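Local structure of regulatory protein (Bacillus megaterium, 4UA1) at residues T18-E23 and R54-G59; L62-K67 and I87-D92; K111-E116 and I126-K131. The protein binds mercury(II) as a dimer and, in response, probably switches from repressor to activator of the mercury resistance operon while staying on its operator DNA. All blocks are in the same frame, centred on the assembly; numbering follows the deposited sequence.

Interaction 1: residues T18-E23 and R54-G59; sequences TIRYYE and RMQELG
R20 and Q56 approach from opposite directions, the amide set obliquely to the guanidinium, between two helices whose backbones stay well apart: CA of R20 and CA of Q56 are 12.9 Å from each other, so nearly the whole length of both side chains is spent bridging the distance. Each leaves its backbone toward the other segment. The arginine bends at chi2 (56°, about CB–CG) and then runs on extended until its guanidinium lies across the gap; the glutamine runs almost straight beyond CG, chi2 170°, and holds its amide out in front of the arginine. The two flat groups are neither stacked nor coplanar. Their planes are 54° apart, and R20 NH2 comes 2.8 Å from Q56 OE1, although which end of the amide really faces the arginine is uncertain, since the group may be turned over. Helix 18-22 corresponds to the recognition helix of the helix-turn-helix in MerR-family regulators, and helix 44-57 belongs to the same DNA-binding domain, so the pair spans that domain near its surface. On helix 62-74, L62 touches R20 and I65 touches Q56. R20 NH1 also has a long, weak ion pair with E17. Just past the glutamine, helix 44-57 ends in a Schellman motif at G59, which takes positive phi while G59 N hydrogen-bonds Q56 O at 3.1 Å. L129 of the second subunit packs on R54, M55 and L58.

Interaction 2: residues L62-K67 and I87-D92; sequences LNEIDK and ILKIED
K89 curls round to reach E64: its CG lies anti to the backbone N, then the chain turns at chi2 (40°) and again at chi3 (64°), which carries NZ across to helix 62-74 although the side chain does not start out in that direction. E64 comes the simpler way, with CG beside its own backbone N and the rest of the chain extended, and the two side chains cross at about a right angle. NZ of K89 donates to OE1 of E64 at 2.6 Å, a salt bridge that uses the syn lone pair of the carboxylate. One turn further along the long helix, D92 OD2 takes a second bond from K89 NZ at 2.9 Å, but here the ammonium stands above the carboxylate plane, 37° out of it. The lysine thus ties two acids together, and its charge would be expected to ease the repulsion between E64 OE2 and D92 OD2, which are 4.4 Å apart. This salt-bridge network joins the DNA-binding domain of a MerR-type regulator to helix 78-112, the long dimerisation helix that pairs with its copy in the second subunit. Three acceptors share the buried ammonium, since K89 NZ also hydrogen-bonds the carbonyl of G59, and F60 adds a cation-pi contact. L107 of the second subunit packs on the same lysine. The side chain of K89 lies about 13 Å from a bound mercury ion, too far to take part in the metal site.

Interaction 3: residues K111-E116 and I126-K131; sequences KERCPE and IETLMK. With HG (mercury (II) ion), chain D.
R113 lies across T128, the two side chains meeting at about a right angle. From CB, which points toward helix 124-130, the arginine sends CG beside its own backbone N and continues outward until it bends at chi3 (93°). There the contact begins: CD comes 3.6 Å from T128 OG1, and the next atom, NE, closes to 3.2 Å of the same oxygen. CZ of R113 is 3.5 Å from OG1 of T128, and beyond it NH1 and NH2 of R113 are 4.1 and 4.0 Å from T128 OG1. The hydroxyl therefore sits over one face of the guanidinium, displaced toward its rim, where the N-H groups do not point at it; the angle is too poor for a hydrogen bond. T128 OG1 finds its partner at home instead, hydrogen-bonding the carbonyl of P124 one turn back in the helix. P124 also touches the arginine side chain. Directly after R113, C114 turns SG to the metal, 2.5 Å from the mercury ion. C123 of the same chain and C79 of the second subunit supply the other two sulfurs, the three-cysteine mercury site across the dimer interface characteristic of MerR.

Interactions 1 and 2 are neighbours, their centres 12 Å apart: I65 packs on M55 between helices 44-57 and 62-74, and the G59 carbonyl of interaction 1 is a probable hydrogen-bond partner of K89 in interaction 2. Interaction 3 lies 42 and 38 Å from them, centre to centre, at the far end of helix 78-112, the element it shares with interaction 2. None is fully core. Interaction 2, partly buried, is the most enclosed and is ionic, its charges paired inside a network; interaction 1 is a surface meeting of a long arginine and a glutamine, interaction 3 a surface face-on packing contact beside a metal centre. All three lie against the second subunit.

Interaction 1: residues T18-E23 and R54-G59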
ATOM      1  N   THR B  18      -0.072  10.472 -19.683  1.00 58.57           N
ATOM      2  CA  THR B  18      -0.663   9.910 -20.861  1.00 59.45           C
ATOM      3  C   THR B  18      -1.412   8.653 -20.490  1.00 55.24           C
ATOM      4  O   THR B  18      -2.299   8.257 -21.208  1.00 55.95           O
ATOM      5  CB  THR B  18       0.393   9.596 -21.931  1.00 65.40           C
ATOM      6  N   ILE B  19      -1.067   8.027 -19.366  1.00 46.71           N
ATOM      7  CA  ILE B  19      -1.649   6.731 -19.059  1.00 47.09           C
ATOM      8  C   ILE B  19      -3.128   6.919 -18.819  1.00 46.70           C
ATOM      9  O   ILE B  19      -3.932   6.085 -19.202  1.00 57.17           O
ATOM     10  CB  ILE B  19      -0.970   6.026 -17.845  1.00 53.29           C
ATOM     11  CG1 ILE B  19      -1.566   4.622 -17.641  1.00 55.58           C
ATOM     12  CG2 ILE B  19      -1.099   6.845 -16.581  1.00 54.09           C
ATOM     13  CD1 ILE B  19      -1.014   3.864 -16.457  1.00 53.40           C
ATOM     14  N   ARG B  20      -3.497   8.054 -18.249  1.00 48.95           N
ATOM     15  CA  ARG B  20      -4.888   8.298 -17.915  1.00 44.51           C
ATOM     16  C   ARG B  20      -5.768   8.305 -19.146  1.00 44.70           C
ATOM     17  O   ARG B  20      -6.787   7.626 -19.159  1.00 45.03           O
ATOM     18  CB  ARG B  20      -5.032   9.623 -17.179  1.00 43.92           C
ATOM     19  CG  ARG B  20      -5.408   9.506 -15.742  1.00 43.88           C
ATOM     20  CD  ARG B  20      -4.449   8.655 -14.996  1.00 44.18           C
ATOM     21  NE  ARG B  20      -4.412   9.070 -13.603  1.00 44.07           N
ATOM     22  CZ  ARG B  20      -3.846   8.339 -12.652  1.00 45.00           C
ATOM     23  NH1 ARG B  20      -3.291   7.178 -12.957  1.00 54.23           N
ATOM     24  NH2 ARG B  20      -3.832   8.755 -11.402  1.00 44.40           N
ATOM     25  N   TYR B  21      -5.407   9.056 -20.184  1.00 51.11           N
ATOM     26  CA  TYR B  21      -6.259   9.012 -21.374  1.00 60.18           C
ATOM     27  C   TYR B  21      -5.960   7.755 -22.200  1.00 59.39           C
ATOM     28  O   TYR B  21      -6.820   7.281 -22.942  1.00 61.34           O
ATOM     29  CB  TYR B  21      -6.231  10.314 -22.213  1.00 54.54           C
ATOM     30  CG  TYR B  21      -4.977  10.885 -22.839  1.00 63.43           C
ATOM     31  CD1 TYR B  21      -4.557  10.481 -24.106  1.00 69.64           C
ATOM     32  CD2 TYR B  21      -4.312  11.955 -22.240  1.00 58.52           C
ATOM     33  CE1 TYR B  21      -3.440  11.058 -24.714  1.00 61.51           C
ATOM     34  CE2 TYR B  21      -3.203  12.539 -22.835  1.00 57.03           C
ATOM     35  CZ  TYR B  21      -2.766  12.090 -24.069  1.00 64.19           C
ATOM     36  OH  TYR B  21      -1.652  12.682 -24.647  1.00 68.04           O
ATOM     37  N   TYR B  22      -4.765   7.207 -22.038  1.00 51.17           N
ATOM     38  CA  TYR B  22      -4.415   5.930 -22.638  1.00 49.41           C
ATOM     39  C   TYR B  22      -5.391   4.903 -22.069  1.00 52.94           C
ATOM     40  O   TYR B  22      -5.830   3.988 -22.774  1.00 51.79           O
ATOM     41  CB  TYR B  22      -2.951   5.542 -22.336  1.00 51.79           C
ATOM     42  CG  TYR B  22      -2.090   5.297 -23.558  1.00 50.38           C
ATOM     43  CD2 TYR B  22      -0.696   5.231 -23.480  1.00 51.01           C
ATOM     44  CE2 TYR B  22      -0.023   5.392 -22.284  1.00 49.88           C
ATOM     45  N   GLU B  23      -5.731   5.059 -20.790  1.00 46.88           N
ATOM     46  CA  GLU B  23      -6.691   4.164 -20.134  1.00 47.19           C
ATOM     47  C   GLU B  23      -8.137   4.592 -20.239  1.00 47.14           C
ATOM     48  O   GLU B  23      -8.973   3.971 -19.604  1.00 60.31           O
ATOM     49  CB  GLU B  23      -6.361   4.001 -18.660  1.00 48.97           C
ATOM     50  CG  GLU B  23      -5.279   2.991 -18.419  1.00 58.26           C
ATOM     51  CD  GLU B  23      -4.693   3.116 -17.044  1.00 67.87           C
ATOM     52  OE1 GLU B  23      -5.206   3.956 -16.265  1.00 51.01           O
ATOM     53  OE2 GLU B  23      -3.704   2.403 -16.758  1.00 75.42           O
ATOM     54  N   ARG B  54      -8.570  12.795  -6.266  1.00 28.31           N
ATOM     55  CA  ARG B  54      -9.051  12.739  -4.894  1.00 34.57           C
ATOM     56  C   ARG B  54      -9.629  11.386  -4.564  1.00 27.82           C
ATOM     57  O   ARG B  54      -9.493  10.927  -3.434  1.00 43.28           O
ATOM     58  CB  ARG B  54     -10.068  13.843  -4.605  1.00 29.62           C
ATOM     59  CG  ARG B  54      -9.374  15.173  -4.656  1.00 35.13           C
ATOM     60  CD  ARG B  54     -10.281  16.343  -4.483  1.00 48.51           C
ATOM     61  NE  ARG B  54      -9.657  17.509  -5.094  1.00 60.24           N
ATOM     62  CZ  ARG B  54      -9.988  18.772  -4.847  1.00 57.24           C
ATOM     63  NH1 ARG B  54     -10.900  19.078  -3.921  1.00 50.16           N
ATOM     64  NH2 ARG B  54      -9.353  19.735  -5.491  1.00 50.33           N
ATOM     65  N   MET B  55     -10.261  10.740  -5.538  1.00 24.76           N
ATOM     66  CA  MET B  55     -10.756   9.392  -5.315  1.00 23.97           C
ATOM     67  C   MET B  55      -9.585   8.507  -4.964  1.00 24.04           C
ATOM     68  O   MET B  55      -9.691   7.668  -4.065  1.00 24.16           O
ATOM     69  CB  MET B  55     -11.515   8.847  -6.533  1.00 23.09           C
ATOM     70  CG  MET B  55     -12.980   9.288  -6.601  1.00 23.06           C
ATOM     71  SD  MET B  55     -14.011   8.265  -7.678  1.00 46.49           S
ATOM     72  CE  MET B  55     -13.315   8.606  -9.290  1.00 22.28           C
ATOM     73  N   GLN B  56      -8.451   8.710  -5.640  1.00 26.72           N
ATOM     74  CA  GLN B  56      -7.281   7.917  -5.278  1.00 32.76           C
ATOM     75  C   GLN B  56      -6.767   8.251  -3.900  1.00 28.16           C
ATOM     76  O   GLN B  56      -6.282   7.375  -3.206  1.00 36.83           O
ATOM     77  CB  GLN B  56      -6.173   8.106  -6.271  1.00 27.11           C
ATOM     78  CG  GLN B  56      -6.265   7.183  -7.435  1.00 30.27           C
ATOM     79  CD  GLN B  56      -5.285   7.588  -8.505  1.00 35.81           C
ATOM     80  OE1 GLN B  56      -5.457   8.640  -9.143  1.00 26.64           O
ATOM     81  NE2 GLN B  56      -4.239   6.786  -8.698  1.00 36.40           N
ATOM     82  N   GLU B  57      -6.886   9.499  -3.478  1.00 28.84           N
ATOM     83  CA  GLU B  57      -6.460   9.831  -2.116  1.00 30.17           C
ATOM     84  C   GLU B  57      -7.456   9.246  -1.124  1.00 30.29           C
ATOM     85  O   GLU B  57      -7.178   9.117   0.058  1.00 32.49           O
ATOM     86  CB  GLU B  57      -6.305  11.345  -1.957  1.00 32.07           C
ATOM     87  CG  GLU B  57      -5.209  11.903  -2.890  1.00 39.51           C
ATOM     88  CD  GLU B  57      -5.162  13.425  -2.971  1.00 41.57           C
ATOM     89  OE1 GLU B  57      -6.202  14.067  -2.737  1.00 42.91           O
ATOM     90  OE2 GLU B  57      -4.088  13.981  -3.302  1.00 44.12           O
ATOM     91  N   LEU B  58      -8.624   8.863  -1.619  1.00 27.46           N
ATOM     92  CA  LEU B  58      -9.639   8.262  -0.763  1.00 27.51           C
ATOM     93  C   LEU B  58      -9.575   6.743  -0.794  1.00 35.11           C
ATOM     94  O   LEU B  58     -10.430   6.082  -0.205  1.00 27.01           O
ATOM     95  CB  LEU B  58     -11.036   8.720  -1.181  1.00 26.84           C
ATOM     96  CG  LEU B  58     -11.329  10.198  -0.922  1.00 29.31           C
ATOM     97  CD1 LEU B  58     -12.671  10.589  -1.483  1.00 27.22           C
ATOM     98  CD2 LEU B  58     -11.253  10.517   0.548  1.00 29.22           C
ATOM     99  N   GLY B  59      -8.598   6.188  -1.508  1.00 26.30           N
ATOM    100  CA  GLY B  59      -8.389   4.758  -1.480  1.00 26.28           C
ATOM    101  C   GLY B  59      -9.055   3.948  -2.564  1.00 25.09           C
ATOM    102  O   GLY B  59      -9.060   2.721  -2.488  1.00 25.41           O
TER

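Interaction 2: residues L62-K67 and I87-D92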
ATOM      1  N   LEU B  62      -7.110   2.573  -9.305  1.00 26.51           N
ATOM      2  CA  LEU B  62      -7.367   3.039 -10.663  1.00 25.14           C
ATOM      3  C   LEU B  62      -8.447   2.187 -11.347  1.00 30.34           C
ATOM      4  O   LEU B  62      -9.319   2.689 -12.045  1.00 30.31           O
ATOM      5  CB  LEU B  62      -6.096   3.002 -11.505  1.00 25.70           C
ATOM      6  CG  LEU B  62      -5.280   4.289 -11.610  1.00 37.68           C
ATOM      7  CD1 LEU B  62      -4.089   4.047 -12.533  1.00 38.41           C
ATOM      8  CD2 LEU B  62      -6.102   5.522 -12.058  1.00 29.70           C
ATOM      9  N   ASN B  63      -8.392   0.889 -11.107  1.00 27.47           N
ATOM     10  CA  ASN B  63      -9.353  -0.031 -11.667  1.00 27.36           C
ATOM     11  C   ASN B  63     -10.773   0.249 -11.227  1.00 28.33           C
ATOM     12  O   ASN B  63     -11.683   0.349 -12.059  1.00 35.14           O
ATOM     13  CB  ASN B  63      -8.966  -1.446 -11.280  1.00 39.91           C
ATOM     14  CG  ASN B  63      -9.652  -2.464 -12.116  1.00 41.90           C
ATOM     15  OD1 ASN B  63     -10.490  -3.217 -11.622  1.00 37.77           O
ATOM     16  ND2 ASN B  63      -9.326  -2.488 -13.404  1.00 41.41           N
ATOM     17  N   GLU B  64     -10.952   0.396  -9.918  1.00 25.64           N
ATOM     18  CA  GLU B  64     -12.233   0.796  -9.350  1.00 24.69           C
ATOM     19  C   GLU B  64     -12.722   2.108  -9.950  1.00 24.37           C
ATOM     20  O   GLU B  64     -13.905   2.276 -10.265  1.00 24.11           O
ATOM     21  CB  GLU B  64     -12.121   0.918  -7.838  1.00 26.59           C
ATOM     22  CG  GLU B  64     -11.762  -0.398  -7.212  1.00 41.23           C
ATOM     23  CD  GLU B  64     -11.694  -0.378  -5.698  1.00 35.27           C
ATOM     24  OE1 GLU B  64     -11.330   0.667  -5.104  1.00 28.49           O
ATOM     25  OE2 GLU B  64     -11.977  -1.452  -5.124  1.00 33.23           O
ATOM     26  N   ILE B  65     -11.804   3.047 -10.106  1.00 23.17           N
ATOM     27  CA  ILE B  65     -12.153   4.345 -10.648  1.00 23.19           C
ATOM     28  C   ILE B  65     -12.623   4.216 -12.093  1.00 26.73           C
ATOM     29  O   ILE B  65     -13.559   4.897 -12.515  1.00 34.81           O
ATOM     30  CB  ILE B  65     -10.959   5.293 -10.522  1.00 28.92           C
ATOM     31  CG1 ILE B  65     -10.761   5.664  -9.034  1.00 27.60           C
ATOM     32  CG2 ILE B  65     -11.142   6.513 -11.391  1.00 23.90           C
ATOM     33  CD1 ILE B  65      -9.545   6.488  -8.753  1.00 24.30           C
ATOM     34  N   ASP B  66     -12.000   3.298 -12.823  1.00 31.89           N
ATOM     35  CA  ASP B  66     -12.365   2.961 -14.200  1.00 36.84           C
ATOM     36  C   ASP B  66     -13.819   2.478 -14.287  1.00 33.61           C
ATOM     37  O   ASP B  66     -14.628   2.963 -15.119  1.00 28.26           O
ATOM     38  CB  ASP B  66     -11.426   1.872 -14.718  1.00 27.50           C
ATOM     39  CG  ASP B  66     -11.463   1.713 -16.219  1.00 37.97           C
ATOM     40  OD1 ASP B  66     -12.506   1.983 -16.839  1.00 52.41           O
ATOM     41  OD2 ASP B  66     -10.440   1.272 -16.776  1.00 56.24           O
ATOM     42  N   LYS B  67     -14.129   1.488 -13.449  1.00 29.50           N
ATOM     43  CA  LYS B  67     -15.474   0.939 -13.415  1.00 30.84           C
ATOM     44  C   LYS B  67     -16.483   2.033 -13.062  1.00 28.64           C
ATOM     45  O   LYS B  67     -17.410   2.324 -13.841  1.00 30.07           O
ATOM     46  CB  LYS B  67     -15.546  -0.220 -12.418  1.00 35.53           C
ATOM     47  N   ILE B  87     -20.334   3.994  -0.457  1.00 27.47           N
ATOM     48  CA  ILE B  87     -20.590   2.982   0.593  1.00 28.13           C
ATOM     49  C   ILE B  87     -19.712   1.728   0.426  1.00 25.37           C
ATOM     50  O   ILE B  87     -19.128   1.193   1.409  1.00 25.44           O
ATOM     51  CB  ILE B  87     -22.065   2.562   0.612  1.00 27.72           C
ATOM     52  CG1 ILE B  87     -22.927   3.658   1.257  1.00 28.58           C
ATOM     53  CG2 ILE B  87     -22.252   1.280   1.394  1.00 29.21           C
ATOM     54  CD1 ILE B  87     -24.415   3.484   0.980  1.00 30.60           C
ATOM     55  N   LEU B  88     -19.604   1.246  -0.809  1.00 25.20           N
ATOM     56  CA  LEU B  88     -18.756   0.089  -1.031  1.00 25.17           C
ATOM     57  C   LEU B  88     -17.327   0.445  -0.642  1.00 23.62           C
ATOM     58  O   LEU B  88     -16.573  -0.411  -0.198  1.00 23.64           O
ATOM     59  CB  LEU B  88     -18.837  -0.413  -2.473  1.00 25.54           C
ATOM     60  CG  LEU B  88     -20.139  -1.126  -2.834  1.00 27.53           C
ATOM     61  CD1 LEU B  88     -20.143  -1.463  -4.326  1.00 27.94           C
ATOM     62  CD2 LEU B  88     -20.326  -2.361  -1.991  1.00 29.04           C
ATOM     63  N   LYS B  89     -16.953   1.704  -0.829  1.00 23.01           N
ATOM     64  CA  LYS B  89     -15.617   2.130  -0.471  1.00 26.84           C
ATOM     65  C   LYS B  89     -15.442   2.154   1.053  1.00 21.98           C
ATOM     66  O   LYS B  89     -14.415   1.692   1.560  1.00 21.58           O
ATOM     67  CB  LYS B  89     -15.286   3.490  -1.078  1.00 20.87           C
ATOM     68  CG  LYS B  89     -13.829   3.938  -0.829  1.00 19.93           C
ATOM     69  CD  LYS B  89     -12.783   2.800  -0.958  1.00 19.88           C
ATOM     70  CE  LYS B  89     -12.711   2.232  -2.366  1.00 35.85           C
ATOM     71  NZ  LYS B  89     -11.650   1.174  -2.566  1.00 24.75           N
ATOM     72  N   ILE B  90     -16.435   2.681   1.769  1.00 22.19           N
ATOM     73  CA  ILE B  90     -16.387   2.671   3.221  1.00 22.76           C
ATOM     74  C   ILE B  90     -16.124   1.246   3.712  1.00 23.34           C
ATOM     75  O   ILE B  90     -15.250   1.016   4.554  1.00 23.04           O
ATOM     76  CB  ILE B  90     -17.687   3.248   3.843  1.00 24.14           C
ATOM     77  CG1 ILE B  90     -17.820   4.747   3.502  1.00 23.65           C
ATOM     78  CG2 ILE B  90     -17.756   3.004   5.372  1.00 25.29           C
ATOM     79  CD1 ILE B  90     -19.209   5.358   3.830  1.00 25.18           C
ATOM     80  N   GLU B  91     -16.858   0.295   3.135  1.00 24.30           N
ATOM     81  CA  GLU B  91     -16.747  -1.108   3.521  1.00 25.22           C
ATOM     82  C   GLU B  91     -15.376  -1.702   3.146  1.00 24.16           C
ATOM     83  O   GLU B  91     -14.790  -2.506   3.904  1.00 24.41           O
ATOM     84  CB  GLU B  91     -17.911  -1.882   2.904  1.00 26.82           C
ATOM     85  CG  GLU B  91     -19.241  -1.514   3.594  1.00 34.55           C
ATOM     86  CD  GLU B  91     -20.510  -2.027   2.890  1.00 38.88           C
ATOM     87  OE1 GLU B  91     -20.399  -2.818   1.924  1.00 41.50           O
ATOM     88  OE2 GLU B  91     -21.628  -1.628   3.320  1.00 31.61           O
ATOM     89  N   ASP B  92     -14.824  -1.252   2.020  1.00 32.75           N
ATOM     90  CA  ASP B  92     -13.484  -1.691   1.618  1.00 27.17           C
ATOM     91  C   ASP B  92     -12.412  -1.194   2.608  1.00 23.84           C
ATOM     92  O   ASP B  92     -11.550  -1.954   3.069  1.00 23.83           O
ATOM     93  CB  ASP B  92     -13.164  -1.201   0.197  1.00 29.04           C
ATOM     94  CG  ASP B  92     -11.878  -1.801  -0.357  1.00 42.85           C
ATOM     95  OD1 ASP B  92     -11.756  -3.044  -0.340  1.00 41.98           O
ATOM     96  OD2 ASP B  92     -10.989  -1.042  -0.807  1.00 46.04           O
TER

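Interaction 3: residues K111-E116 and I126-K131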
ATOM      1  N   LYS B 111       5.799 -10.075  20.349  1.00 24.49           N
ATOM      2  CA  LYS B 111       6.544  -9.276  21.324  1.00 31.38           C
ATOM      3  C   LYS B 111       6.304  -9.750  22.798  1.00 25.77           C
ATOM      4  O   LYS B 111       7.188  -9.658  23.655  1.00 26.29           O
ATOM      5  CB  LYS B 111       6.134  -7.790  21.194  1.00 31.63           C
ATOM      6  CG  LYS B 111       5.112  -7.364  22.289  1.00 25.43           C
ATOM      7  CD  LYS B 111       4.802  -5.891  22.317  1.00 34.59           C
ATOM      8  CE  LYS B 111       4.437  -5.422  23.742  1.00 37.22           C
ATOM      9  NZ  LYS B 111       3.221  -6.067  24.317  1.00 44.67           N
ATOM     10  N   GLU B 112       5.102 -10.253  23.072  1.00 27.46           N
ATOM     11  CA  GLU B 112       4.763 -10.788  24.377  1.00 27.32           C
ATOM     12  C   GLU B 112       5.461 -12.106  24.586  1.00 27.57           C
ATOM     13  O   GLU B 112       5.489 -12.630  25.699  1.00 28.55           O
ATOM     14  CB  GLU B 112       3.259 -10.898  24.556  1.00 28.02           C
ATOM     15  CG  GLU B 112       2.641  -9.522  24.583  1.00 35.06           C
ATOM     16  CD  GLU B 112       1.128  -9.514  24.458  1.00 32.95           C
ATOM     17  OE1 GLU B 112       0.523 -10.607  24.478  1.00 31.56           O
ATOM     18  OE2 GLU B 112       0.547  -8.399  24.357  1.00 32.97           O
ATOM     19  N   ARG B 113       5.980 -12.682  23.503  1.00 26.89           N
ATOM     20  CA  ARG B 113       6.788 -13.890  23.702  1.00 27.57           C
ATOM     21  C   ARG B 113       8.122 -13.613  24.423  1.00 27.43           C
ATOM     22  O   ARG B 113       8.721 -14.550  24.941  1.00 28.00           O
ATOM     23  CB  ARG B 113       7.072 -14.621  22.377  1.00 26.96           C
ATOM     24  CG  ARG B 113       5.823 -15.104  21.664  1.00 27.14           C
ATOM     25  CD  ARG B 113       6.111 -15.664  20.274  1.00 27.02           C
ATOM     26  NE  ARG B 113       6.281 -17.087  20.461  1.00 38.14           N
ATOM     27  CZ  ARG B 113       5.417 -18.011  20.060  1.00 30.61           C
ATOM     28  NH1 ARG B 113       4.343 -17.677  19.350  1.00 28.99           N
ATOM     29  NH2 ARG B 113       5.662 -19.283  20.337  1.00 30.18           N
ATOM     30  N   CYS B 114       8.588 -12.359  24.468  1.00 27.11           N
ATOM     31  CA  CYS B 114       9.957 -12.086  24.947  1.00 27.41           C
ATOM     32  C   CYS B 114      10.085 -12.222  26.439  1.00 28.38           C
ATOM     33  O   CYS B 114       9.155 -11.934  27.156  1.00 29.00           O
ATOM     34  CB  CYS B 114      10.442 -10.694  24.540  1.00 28.01           C
ATOM     35  SG  CYS B 114      10.707 -10.513  22.794  1.00 34.79           S
ATOM     36  N   PRO B 115      11.236 -12.715  26.904  1.00 28.82           N
ATOM     37  CA  PRO B 115      11.473 -12.867  28.348  1.00 29.88           C
ATOM     38  C   PRO B 115      11.720 -11.536  29.074  1.00 30.53           C
ATOM     39  O   PRO B 115      11.816 -10.484  28.446  1.00 30.17           O
ATOM     40  CB  PRO B 115      12.715 -13.767  28.403  1.00 30.10           C
ATOM     41  CG  PRO B 115      13.409 -13.541  27.096  1.00 29.42           C
ATOM     42  CD  PRO B 115      12.320 -13.295  26.087  1.00 28.58           C
ATOM     43  N   GLU B 116      11.818 -11.605  30.398  1.00 32.90           N
ATOM     44  CA  GLU B 116      12.099 -10.435  31.219  1.00 34.72           C
ATOM     45  C   GLU B 116      13.478  -9.849  30.910  1.00 35.98           C
ATOM     46  O   GLU B 116      13.612  -8.653  30.641  1.00 39.46           O
ATOM     47  CB  GLU B 116      12.000 -10.794  32.699  1.00 38.49           C
ATOM     48  CG  GLU B 116      12.582  -9.740  33.636  1.00 42.90           C
ATOM     49  CD  GLU B 116      12.501 -10.145  35.100  1.00 59.74           C
ATOM     50  OE1 GLU B 116      11.919 -11.215  35.391  1.00 57.07           O
ATOM     51  OE2 GLU B 116      13.031  -9.402  35.960  1.00 65.06           O
ATOM     52  N   ILE B 126      12.430 -13.661  16.723  1.00 29.98           N
ATOM     53  CA  ILE B 126      13.227 -14.106  15.593  1.00 35.43           C
ATOM     54  C   ILE B 126      13.091 -15.606  15.392  1.00 31.18           C
ATOM     55  O   ILE B 126      12.910 -16.089  14.273  1.00 29.92           O
ATOM     56  CB  ILE B 126      14.707 -13.735  15.770  1.00 33.84           C
ATOM     57  CG1 ILE B 126      14.860 -12.210  15.835  1.00 30.61           C
ATOM     58  CG2 ILE B 126      15.535 -14.301  14.617  1.00 30.67           C
ATOM     59  CD1 ILE B 126      16.258 -11.742  16.202  1.00 29.68           C
ATOM     60  N   GLU B 127      13.168 -16.339  16.489  1.00 29.31           N
ATOM     61  CA  GLU B 127      13.022 -17.769  16.410  1.00 30.35           C
ATOM     62  C   GLU B 127      11.681 -18.130  15.810  1.00 34.41           C
ATOM     63  O   GLU B 127      11.629 -18.978  14.916  1.00 31.44           O
ATOM     64  CB  GLU B 127      13.180 -18.394  17.784  1.00 38.81           C
ATOM     65  CG  GLU B 127      14.575 -18.214  18.348  1.00 41.51           C
ATOM     66  CD  GLU B 127      14.677 -18.648  19.790  1.00 42.85           C
ATOM     67  OE1 GLU B 127      15.811 -18.892  20.242  1.00 53.50           O
ATOM     68  OE2 GLU B 127      13.631 -18.714  20.481  1.00 34.52           O
ATOM     69  N   THR B 128      10.617 -17.439  16.231  1.00 29.04           N
ATOM     70  CA  THR B 128       9.280 -17.771  15.744  1.00 31.18           C
ATOM     71  C   THR B 128       9.148 -17.504  14.267  1.00 29.31           C
ATOM     72  O   THR B 128       8.716 -18.381  13.508  1.00 30.80           O
ATOM     73  CB  THR B 128       8.156 -16.986  16.469  1.00 33.39           C
ATOM     74  OG1 THR B 128       8.103 -17.395  17.841  1.00 28.12           O
ATOM     75  CG2 THR B 128       6.816 -17.292  15.834  1.00 28.20           C
ATOM     76  N   LEU B 129       9.568 -16.315  13.854  1.00 28.56           N
ATOM     77  CA  LEU B 129       9.495 -15.924  12.449  1.00 34.67           C
ATOM     78  C   LEU B 129      10.466 -16.713  11.550  1.00 32.81           C
ATOM     79  O   LEU B 129      10.344 -16.690  10.333  1.00 31.31           O
ATOM     80  CB  LEU B 129       9.774 -14.441  12.334  1.00 27.76           C
ATOM     81  CG  LEU B 129       8.677 -13.612  12.989  1.00 26.35           C
ATOM     82  CD1 LEU B 129       8.948 -12.133  12.732  1.00 25.60           C
ATOM     83  CD2 LEU B 129       7.297 -14.034  12.488  1.00 26.34           C
ATOM     84  N   MET B 130      11.444 -17.378  12.163  1.00 31.35           N
ATOM     85  CA  MET B 130      12.417 -18.167  11.429  1.00 42.73           C
ATOM     86  C   MET B 130      11.853 -19.520  11.037  1.00 48.25           C
ATOM     87  O   MET B 130      12.208 -20.055   9.990  1.00 51.47           O
ATOM     88  CB  MET B 130      13.704 -18.366  12.245  1.00 36.40           C
ATOM     89  CG  MET B 130      14.677 -17.238  12.052  1.00 35.63           C
ATOM     90  SD  MET B 130      16.285 -17.483  12.779  1.00 50.41           S
ATOM     91  CE  MET B 130      17.208 -16.318  11.760  1.00 35.70           C
ATOM     92  N   LYS B 131      10.991 -20.066  11.897  1.00 47.67           N
ATOM     93  CA  LYS B 131      10.402 -21.389  11.693  1.00 52.00           C
ATOM     94  C   LYS B 131       9.303 -21.324  10.630  1.00 54.55           C
ATOM     95  O   LYS B 131       8.490 -22.237  10.488  1.00 60.57           O
ATOM     96  CB  LYS B 131       9.847 -21.943  13.015  1.00 38.71           C
TER
HETATM   97 HG    HG D 202      12.957 -11.013  21.936  1.00 37.04          HG